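Local coordinates for WZI (Escherichia coli, PDB 2YNK), which probably binds capsular polysaccharide at the cell surface as an outer-membrane beta-barrel lectin involved in group 1 capsule assembly, at residues L17-V22 against E313-W318; S47-Q52 against W318-V323. All blocks are in the same frame, centred on the assembly; numbering follows the deposited sequence.

Contact 1: L17-V22 against E313-W318; sequences LSDRGV and EGHHGW. With D12 (dodecane), chain F.
Glu313 OE1, which faces Asp19 OD2 across the contact at 3.0 Å, is gripped by two groups: the ring of His315 and the hydroxyl of Tyr156. His315 NE2 donates to this oxygen over 2.6 Å, nearly straight at 166°, with Glu313 OE1 lying in the imidazole plane and accepting on its anti lone pair. The other ring nitrogen, ND1, pairs with Asn324, so the ring is tied at both ends and its rotation is fixed. Asp19 meets the same imidazole at its edge, OD2 coming to 3.2 Å from His315 CD2, and the carboxylate stands almost perpendicular to the ring. The closeness of two acidic groups is probably offset by Lys276, which forms salt bridges with both; Ser288 also bonds Asp19 OD2.

Arg20 supplies the second link. Its chain bends at chi3 (66°) and lets NH1 donate a hydrogen bond to His315 O at 3.3 Å, in the guanidinium plane but tilted from the carbonyl plane. Gly21 ends helix 8-19 in a Schellman motif just beyond. The C-terminal turn of that helix thus rests on the end of barrel strand 306-317, between strands 287-295 and 322-331, while Leu17, pointing away from the strand, packs on helix 49-65.

Contact 2: S47-Q52 against W318-V323; sequences SYSSEQ and WGKDAV. With D12 (dodecane), chain F.
Ser50 lies against Lys320 backbone to backbone, their CA atoms 4.1 Å apart, and the contact across the segments is of van der Waals and weak C-H...O character. Ser50 CA directs its hydrogen at Lys320 O over 3.5 Å. Ser50 CB sits 3.8 Å from Asp321 O, so the serine settles over successive carbonyls of the turn. A second, aliphatic contact lies at the start of the helix, where the extended lysine chain places Lys320 CE 3.8 Å from Ser49 CB.

Hydrogen bonds act within each segment. Glu51 OE1 takes the backbone N-H groups of both Ser47, at 2.7 Å, and Tyr48, the latter from above the carboxylate plane, and so fixes the approach to the helix. On the other side Trp318 N bonds Asp321 O at 3.0 Å and closes the turn, while Asp321 OD1 reaches the backbone of Glu379.

Hydrophobic contact with dodecane occupies the outer side: its C2 sits 3.5 Å above the centre of the Trp318 ring face, and Leu376 lines the same pocket. The turn is a tight beta-hairpin connection between neighbouring barrel strands, with a tryptophan against a bound alkane on the outer face, consistent with the aromatic girdle of outer-membrane barrels.

How the contacts relate
Contacts 1 and 2 are centred 9 Å apart and share Trp318, the residue where strand 306-317 passes into the turn toward strand 322-331. Two bonds join them directly. His316 O of contact 1 and Val323 N of contact 2 lie 2.7 Å apart, a probable hydrogen bond of the hairpin, and Arg20 NE forms a salt bridge with Glu51 OE2 at 3.2 Å, between the residue just after helix 8-19 and the first turn of helix 49-65. Helices 8-19 and 49-65 therefore both pack against the same hairpin, and Trp16 of the first also touches Ser50 and Ala322. Dodecane lies beyond the hairpin, touching Trp318 and Asp321, whereas the polar cluster of contact 1 belongs to the inner side of the barrel end.

Contact 1: L17-V22 against E313-W318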
loop_
_atom_site.group_PDB
_atom_site.type_symbol
_atom_site.label_atom_id
_atom_site.label_comp_id
_atom_site.label_asym_id
_atom_site.label_seq_id
_atom_site.Cartn_x
_atom_site.Cartn_y
_atom_site.Cartn_z
ATOM N N LEU A 17 6.139 -3.022 16.288
ATOM C CA LEU A 17 6.332 -2.129 17.421
ATOM C C LEU A 17 5.011 -1.522 17.910
ATOM O O LEU A 17 4.795 -1.371 19.119
ATOM C CB LEU A 17 7.328 -1.022 17.046
ATOM C CG LEU A 17 8.772 -1.500 16.860
ATOM C CD1 LEU A 17 9.535 -0.573 15.933
ATOM C CD2 LEU A 17 9.476 -1.620 18.208
ATOM N N SER A 18 4.129 -1.190 16.969
ATOM C CA SER A 18 2.877 -0.503 17.292
ATOM C C SER A 18 1.895 -1.423 18.000
ATOM O O SER A 18 1.274 -1.033 18.982
ATOM C CB SER A 18 2.239 0.082 16.024
ATOM O OG SER A 18 0.863 0.381 16.210
ATOM N N ASP A 19 1.765 -2.645 17.503
ATOM C CA ASP A 19 0.787 -3.584 18.043
ATOM C C ASP A 19 1.220 -4.163 19.383
ATOM O O ASP A 19 0.400 -4.671 20.131
ATOM C CB ASP A 19 0.526 -4.712 17.043
ATOM C CG ASP A 19 -0.303 -4.260 15.852
ATOM O OD1 ASP A 19 -0.386 -3.039 15.588
ATOM O OD2 ASP A 19 -0.880 -5.135 15.177
ATOM N N ARG A 20 2.514 -4.090 19.672
ATOM C CA ARG A 20 3.049 -4.477 20.966
ATOM C C ARG A 20 3.062 -3.310 21.939
ATOM O O ARG A 20 3.550 -3.455 23.046
ATOM C CB ARG A 20 4.478 -4.998 20.818
ATOM C CG ARG A 20 4.590 -6.308 20.057
ATOM C CD ARG A 20 6.036 -6.763 19.966
ATOM N NE ARG A 20 6.580 -7.099 21.280
ATOM C CZ ARG A 20 6.356 -8.237 21.932
ATOM N NH1 ARG A 20 5.591 -9.183 21.404
ATOM N NH2 ARG A 20 6.903 -8.429 23.131
ATOM N N GLY A 21 2.561 -2.147 21.527
ATOM C CA GLY A 21 2.494 -0.983 22.405
ATOM C C GLY A 21 3.805 -0.250 22.663
ATOM O O GLY A 21 3.834 0.690 23.452
ATOM N N VAL A 22 4.886 -0.654 22.007
ATOM C CA VAL A 22 6.172 0.019 22.161
ATOM C C VAL A 22 6.188 1.409 21.531
ATOM O O VAL A 22 6.961 2.260 21.952
ATOM C CB VAL A 22 7.299 -0.791 21.518
ATOM C CG1 VAL A 22 8.629 -0.064 21.665
ATOM C CG2 VAL A 22 7.353 -2.188 22.117
ATOM N N GLU A 313 -4.056 -9.908 12.901
ATOM C CA GLU A 313 -2.588 -9.916 12.865
ATOM C C GLU A 313 -1.999 -10.081 14.259
ATOM O O GLU A 313 -2.599 -9.662 15.251
ATOM C CB GLU A 313 -2.040 -8.638 12.220
ATOM C CG GLU A 313 -2.638 -7.347 12.761
ATOM C CD GLU A 313 -1.979 -6.095 12.205
ATOM O OE1 GLU A 313 -0.735 -5.982 12.287
ATOM O OE2 GLU A 313 -2.711 -5.216 11.691
ATOM N N GLY A 314 -0.823 -10.705 14.315
ATOM C CA GLY A 314 -0.074 -10.868 15.551
ATOM C C GLY A 314 1.400 -10.579 15.350
ATOM O O GLY A 314 1.913 -10.659 14.231
ATOM N N HIS A 315 2.077 -10.245 16.446
ATOM C CA HIS A 315 3.468 -9.810 16.411
ATOM C C HIS A 315 4.149 -10.255 17.680
ATOM O O HIS A 315 3.750 -9.868 18.767
ATOM C CB HIS A 315 3.524 -8.295 16.285
ATOM C CG HIS A 315 2.780 -7.754 15.086
ATOM N ND1 HIS A 315 3.341 -7.654 13.873
ATOM C CD2 HIS A 315 1.480 -7.279 14.956
ATOM C CE1 HIS A 315 2.452 -7.138 13.008
ATOM N NE2 HIS A 315 1.314 -6.910 13.671
ATOM N N HIS A 316 5.183 -11.078 17.557
ATOM C CA HIS A 316 5.744 -11.774 18.695
ATOM C C HIS A 316 7.240 -11.687 18.684
ATOM O O HIS A 316 7.848 -11.555 17.628
ATOM C CB HIS A 316 5.320 -13.237 18.666
ATOM C CG HIS A 316 3.828 -13.445 18.535
ATOM N ND1 HIS A 316 2.974 -13.242 19.552
ATOM C CD2 HIS A 316 3.054 -13.868 17.455
ATOM C CE1 HIS A 316 1.718 -13.513 19.149
ATOM N NE2 HIS A 316 1.770 -13.897 17.867
ATOM N N GLY A 317 7.844 -11.742 19.873
ATOM C CA GLY A 317 9.297 -11.864 20.012
ATOM C C GLY A 317 9.634 -13.305 20.339
ATOM O O GLY A 317 8.839 -13.988 20.983
ATOM N N TRP A 318 10.786 -13.788 19.878
ATOM C CA TRP A 318 11.215 -15.146 20.192
ATOM C C TRP A 318 12.361 -15.052 21.173
ATOM O O TRP A 318 12.132 -14.757 22.352
ATOM C CB TRP A 318 11.550 -15.907 18.921
ATOM C CG TRP A 318 11.481 -17.407 19.083
ATOM C CD1 TRP A 318 11.937 -18.172 20.153
ATOM C CD2 TRP A 318 10.927 -18.383 18.129
ATOM N NE1 TRP A 318 11.706 -19.505 19.935
ATOM C CE2 TRP A 318 11.106 -19.700 18.742
ATOM C CE3 TRP A 318 10.325 -18.297 16.878
ATOM C CZ2 TRP A 318 10.692 -20.864 18.114
ATOM C CZ3 TRP A 318 9.910 -19.477 16.253
ATOM C CH2 TRP A 318 10.093 -20.729 16.858
HETATM C C1 D12 F . 14.970 -18.492 17.535
HETATM C C2 D12 F . 14.066 -19.301 16.621
HETATM C C3 D12 F . 14.748 -19.641 15.290
HETATM C C4 D12 F . 13.983 -20.709 14.497
HETATM C C5 D12 F . 13.625 -20.262 13.074
HETATM C C6 D12 F . 13.295 -21.433 12.137
HETATM C C7 D12 F . 11.996 -21.254 11.337
HETATM C C8 D12 F . 12.181 -20.497 10.017
HETATM C C9 D12 F . 11.717 -21.314 8.808
HETATM C C10 D12 F . 11.819 -20.502 7.515
HETATM C C11 D12 F . 11.258 -21.251 6.303
HETATM C C12 D12 F . 11.116 -20.342 5.099
#

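Contact 2: S47-Q52 against W318-V323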
loop_
_atom_site.group_PDB
_atom_site.type_symbol
_atom_site.label_atom_id
_atom_site.label_comp_id
_atom_site.label_asym_id
_atom_site.label_seq_id
_atom_site.Cartn_x
_atom_site.Cartn_y
_atom_site.Cartn_z
ATOM N N SER A 47 10.741 -2.870 26.446
ATOM C CA SER A 47 11.054 -3.596 27.675
ATOM C C SER A 47 11.722 -4.956 27.429
ATOM O O SER A 47 12.149 -5.610 28.377
ATOM C CB SER A 47 9.784 -3.783 28.502
ATOM O OG SER A 47 8.755 -4.352 27.717
ATOM N N TYR A 48 11.808 -5.381 26.168
ATOM C CA TYR A 48 12.528 -6.599 25.812
ATOM C C TYR A 48 13.648 -6.278 24.831
ATOM O O TYR A 48 13.656 -5.210 24.226
ATOM C CB TYR A 48 11.571 -7.623 25.222
ATOM C CG TYR A 48 10.494 -8.056 26.189
ATOM C CD1 TYR A 48 10.735 -9.052 27.131
ATOM C CD2 TYR A 48 9.234 -7.465 26.168
ATOM C CE1 TYR A 48 9.748 -9.453 28.015
ATOM C CE2 TYR A 48 8.239 -7.856 27.047
ATOM C CZ TYR A 48 8.498 -8.848 27.966
ATOM O OH TYR A 48 7.509 -9.228 28.841
ATOM N N SER A 49 14.601 -7.194 24.696
ATOM C CA SER A 49 15.762 -6.981 23.833
ATOM C C SER A 49 15.335 -7.101 22.374
ATOM O O SER A 49 15.809 -6.361 21.507
ATOM C CB SER A 49 16.856 -7.998 24.144
ATOM O OG SER A 49 16.716 -8.492 25.464
ATOM N N SER A 50 14.424 -8.032 22.109
ATOM C CA SER A 50 13.811 -8.133 20.793
ATOM C C SER A 50 13.279 -6.773 20.369
ATOM O O SER A 50 13.420 -6.387 19.212
ATOM C CB SER A 50 12.685 -9.172 20.786
ATOM O OG SER A 50 11.692 -8.867 21.748
ATOM N N GLU A 51 12.697 -6.038 21.310
ATOM C CA GLU A 51 12.115 -4.732 21.004
ATOM C C GLU A 51 13.151 -3.649 20.688
ATOM O O GLU A 51 12.865 -2.720 19.932
ATOM C CB GLU A 51 11.178 -4.286 22.131
ATOM C CG GLU A 51 9.961 -5.188 22.272
ATOM C CD GLU A 51 9.113 -4.884 23.487
ATOM O OE1 GLU A 51 9.642 -4.374 24.507
ATOM O OE2 GLU A 51 7.903 -5.186 23.422
ATOM N N GLN A 52 14.350 -3.769 21.245
ATOM C CA GLN A 52 15.406 -2.793 20.974
ATOM C C GLN A 52 15.992 -3.068 19.597
ATOM O O GLN A 52 16.315 -2.143 18.861
ATOM C CB GLN A 52 16.488 -2.833 22.057
ATOM C CG GLN A 52 15.922 -2.903 23.473
ATOM C CD GLN A 52 16.717 -2.110 24.499
ATOM O OE1 GLN A 52 17.168 -2.655 25.514
ATOM N NE2 GLN A 52 16.878 -0.813 24.247
ATOM N N TRP A 318 10.786 -13.788 19.878
ATOM C CA TRP A 318 11.215 -15.146 20.192
ATOM C C TRP A 318 12.361 -15.052 21.173
ATOM O O TRP A 318 12.132 -14.757 22.352
ATOM C CB TRP A 318 11.550 -15.907 18.921
ATOM C CG TRP A 318 11.481 -17.407 19.083
ATOM C CD1 TRP A 318 11.937 -18.172 20.153
ATOM C CD2 TRP A 318 10.927 -18.383 18.129
ATOM N NE1 TRP A 318 11.706 -19.505 19.935
ATOM C CE2 TRP A 318 11.106 -19.700 18.742
ATOM C CE3 TRP A 318 10.325 -18.297 16.878
ATOM C CZ2 TRP A 318 10.692 -20.864 18.114
ATOM C CZ3 TRP A 318 9.910 -19.477 16.253
ATOM C CH2 TRP A 318 10.093 -20.729 16.858
ATOM N N GLY A 319 13.595 -15.294 20.743
ATOM C CA GLY A 319 14.741 -14.918 21.557
ATOM C C GLY A 319 14.850 -13.418 21.419
ATOM O O GLY A 319 14.079 -12.673 22.019
ATOM N N LYS A 320 15.795 -12.981 20.596
ATOM C CA LYS A 320 15.861 -11.593 20.160
ATOM C C LYS A 320 15.188 -11.412 18.793
ATOM O O LYS A 320 15.057 -10.285 18.307
ATOM C CB LYS A 320 17.314 -11.136 20.099
ATOM C CG LYS A 320 17.988 -11.042 21.459
ATOM C CD LYS A 320 19.389 -10.459 21.326
ATOM C CE LYS A 320 19.826 -9.695 22.568
ATOM N NZ LYS A 320 21.115 -8.983 22.332
ATOM N N ASP A 321 14.753 -12.515 18.181
ATOM C CA ASP A 321 14.096 -12.472 16.872
ATOM C C ASP A 321 12.671 -11.949 17.010
ATOM O O ASP A 321 12.163 -11.789 18.127
ATOM C CB ASP A 321 14.057 -13.863 16.224
ATOM C CG ASP A 321 15.440 -14.418 15.910
ATOM O OD1 ASP A 321 16.429 -13.645 15.916
ATOM O OD2 ASP A 321 15.529 -15.642 15.644
ATOM N N ALA A 322 12.038 -11.689 15.867
ATOM C CA ALA A 322 10.671 -11.183 15.820
ATOM C C ALA A 322 9.832 -11.983 14.819
ATOM O O ALA A 322 10.332 -12.396 13.767
ATOM C CB ALA A 322 10.677 -9.714 15.446
ATOM N N VAL A 323 8.560 -12.203 15.156
ATOM C CA VAL A 323 7.663 -12.969 14.311
ATOM C C VAL A 323 6.423 -12.156 13.994
ATOM O O VAL A 323 5.764 -11.657 14.900
ATOM C CB VAL A 323 7.273 -14.306 14.960
ATOM C CG1 VAL A 323 6.208 -15.016 14.136
ATOM C CG2 VAL A 323 8.498 -15.190 15.087
HETATM C C1 D12 F . 14.970 -18.492 17.535
HETATM C C2 D12 F . 14.066 -19.301 16.621
HETATM C C3 D12 F . 14.748 -19.641 15.290
HETATM C C4 D12 F . 13.983 -20.709 14.497
HETATM C C5 D12 F . 13.625 -20.262 13.074
HETATM C C6 D12 F . 13.295 -21.433 12.137
HETATM C C7 D12 F . 11.996 -21.254 11.337
HETATM C C8 D12 F . 12.181 -20.497 10.017
HETATM C C9 D12 F . 11.717 -21.314 8.808
HETATM C C10 D12 F . 11.819 -20.502 7.515
HETATM C C11 D12 F . 11.258 -21.251 6.303
HETATM C C12 D12 F . 11.116 -20.342 5.099
#